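Side-chain contact in hemolysin-related protein (Vibrio cholerae serotype O1, PDB 6MLT), which is a secreted protein of the biofilm matrix that binds calcium and probably carbohydrate, and is thought to help the biofilm adhere to surfaces: residues A[323-328]-A[360-365]. Residues are numbered along the deposited sequence; the frame is centred on the assembly and turned at random.
Sequences GAVVDA and GKNKYT
Asn-362 OD1 accepts the backbone N-H of Thr-365 at 2.9 Å from Thr-365 N, an Asx motif, while ND2 of the same amide rests on Val-325 CG1 at 3.5 Å. Thr-365 N comes from above the carbonyl plane, 58° out of it. Tyr-364 N approaches almost head-on to the C=O bond and would add an Asx turn, but its separation is too short to be relied on. With CG anti to the backbone N (chi1 176°), Asn-362 brings its amide, ND2 first, against Val-325 CG1, at about a right angle to the valine side chain. Gln-425 touches both of these side chains, and Leu-371 also packs on Val-325. Nearer the surface, Ala-324 CB meets Tyr-364 CE2 at 3.6 Å, approaching the ring obliquely; CG of Lys-363 covers the centre of one ring face. On the 323-328 side, the backbone N atoms of Ala-324 and Val-325 hydrogen-bond a citrate, probably from the crystallisation liquor. Within the beta-prism lectin domain the contact joins the turn leading into strand 326-330 to the short strand 361-362 and the turn after it. No hydrogen bond crosses between the segments: the amide oxygen holds its own turn in shape, and the link to 323-328 rests on van der Waals contact alone.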
loop_
_atom_site.group_PDB
_atom_site.type_symbol
_atom_site.label_atom_id
_atom_site.label_comp_id
_atom_site.label_asym_id
_atom_site.label_seq_id
_atom_site.Cartn_x
_atom_site.Cartn_y
_atom_site.Cartn_z
ATOM N N GLY A 323 -42.317 -6.041 8.259
ATOM C CA GLY A 323 -43.240 -5.930 9.368
ATOM C C GLY A 323 -43.961 -7.247 9.544
ATOM O O GLY A 323 -43.366 -8.226 10.009
ATOM N N ALA A 324 -45.236 -7.292 9.153
ATOM C CA ALA A 324 -45.938 -8.565 9.081
ATOM C C ALA A 324 -45.333 -9.467 8.012
ATOM O O ALA A 324 -45.356 -10.697 8.148
ATOM C CB ALA A 324 -47.421 -8.328 8.795
ATOM N N VAL A 325 -44.796 -8.880 6.947
ATOM C CA VAL A 325 -44.233 -9.619 5.829
ATOM C C VAL A 325 -42.907 -8.967 5.445
ATOM O O VAL A 325 -42.472 -7.991 6.062
ATOM C CB VAL A 325 -45.198 -9.688 4.626
ATOM C CG1 VAL A 325 -46.493 -10.398 5.038
ATOM C CG2 VAL A 325 -45.494 -8.294 4.060
ATOM N N VAL A 326 -42.244 -9.538 4.444
ATOM C CA VAL A 326 -40.956 -9.035 3.978
ATOM C C VAL A 326 -41.233 -8.005 2.889
ATOM O O VAL A 326 -41.731 -8.343 1.814
ATOM C CB VAL A 326 -40.059 -10.169 3.467
ATOM C CG1 VAL A 326 -38.749 -9.615 2.946
ATOM C CG2 VAL A 326 -39.787 -11.172 4.573
ATOM N N ASP A 327 -40.899 -6.746 3.162
ATOM C CA ASP A 327 -41.311 -5.636 2.313
ATOM C C ASP A 327 -40.254 -5.207 1.311
ATOM O O ASP A 327 -40.597 -4.891 0.170
ATOM C CB ASP A 327 -41.705 -4.445 3.185
ATOM C CG ASP A 327 -42.884 -4.772 4.071
ATOM O OD1 ASP A 327 -43.929 -5.195 3.522
ATOM O OD2 ASP A 327 -42.749 -4.662 5.304
ATOM N N ALA A 328 -38.981 -5.190 1.695
ATOM C CA ALA A 328 -37.951 -4.745 0.771
ATOM C C ALA A 328 -36.602 -5.290 1.210
ATOM O O ALA A 328 -36.364 -5.532 2.396
ATOM C CB ALA A 328 -37.898 -3.219 0.676
ATOM N N GLY A 360 -46.510 -17.464 0.582
ATOM C CA GLY A 360 -47.889 -17.855 0.378
ATOM C C GLY A 360 -48.797 -16.643 0.332
ATOM O O GLY A 360 -48.361 -15.531 0.020
ATOM N N LYS A 361 -50.064 -16.878 0.651
ATOM C CA LYS A 361 -51.086 -15.847 0.562
ATOM C C LYS A 361 -51.117 -15.037 1.851
ATOM O O LYS A 361 -51.336 -15.586 2.936
ATOM C CB LYS A 361 -52.453 -16.461 0.287
ATOM C CG LYS A 361 -53.530 -15.443 -0.025
ATOM C CD LYS A 361 -54.839 -16.139 -0.368
ATOM C CE LYS A 361 -55.631 -15.377 -1.408
ATOM N NZ LYS A 361 -56.700 -16.225 -2.008
ATOM N N ASN A 362 -50.889 -13.733 1.712
ATOM C CA ASN A 362 -50.948 -12.774 2.812
ATOM C C ASN A 362 -52.390 -12.649 3.301
ATOM O O ASN A 362 -53.287 -12.315 2.520
ATOM C CB ASN A 362 -50.406 -11.432 2.302
ATOM C CG ASN A 362 -50.500 -10.319 3.311
ATOM O OD1 ASN A 362 -51.504 -10.161 3.994
ATOM N ND2 ASN A 362 -49.448 -9.500 3.376
ATOM N N LYS A 363 -52.621 -12.893 4.593
ATOM C CA LYS A 363 -53.991 -12.882 5.097
ATOM C C LYS A 363 -54.558 -11.474 5.229
ATOM O O LYS A 363 -55.773 -11.330 5.393
ATOM C CB LYS A 363 -54.078 -13.584 6.449
ATOM C CG LYS A 363 -53.465 -12.810 7.622
ATOM C CD LYS A 363 -53.597 -13.620 8.908
ATOM C CE LYS A 363 -53.038 -12.880 10.111
ATOM N NZ LYS A 363 -53.129 -13.714 11.350
ATOM N N TYR A 364 -53.716 -10.445 5.172
ATOM C CA TYR A 364 -54.184 -9.069 5.299
ATOM C C TYR A 364 -54.610 -8.483 3.960
ATOM O O TYR A 364 -55.602 -7.747 3.890
ATOM C CB TYR A 364 -53.089 -8.194 5.908
ATOM C CG TYR A 364 -52.476 -8.763 7.162
ATOM C CD1 TYR A 364 -53.170 -8.762 8.364
ATOM C CD2 TYR A 364 -51.196 -9.295 7.142
ATOM C CE1 TYR A 364 -52.608 -9.290 9.510
ATOM C CE2 TYR A 364 -50.622 -9.813 8.278
ATOM C CZ TYR A 364 -51.330 -9.810 9.461
ATOM O OH TYR A 364 -50.749 -10.336 10.596
ATOM N N THR A 365 -53.879 -8.814 2.898
ATOM C CA THR A 365 -54.104 -8.256 1.579
ATOM C C THR A 365 -54.530 -9.294 0.552
ATOM O O THR A 365 -54.928 -8.909 -0.552
ATOM C CB THR A 365 -52.829 -7.569 1.070
ATOM O OG1 THR A 365 -51.834 -8.562 0.808
ATOM C CG2 THR A 365 -52.281 -6.586 2.096
#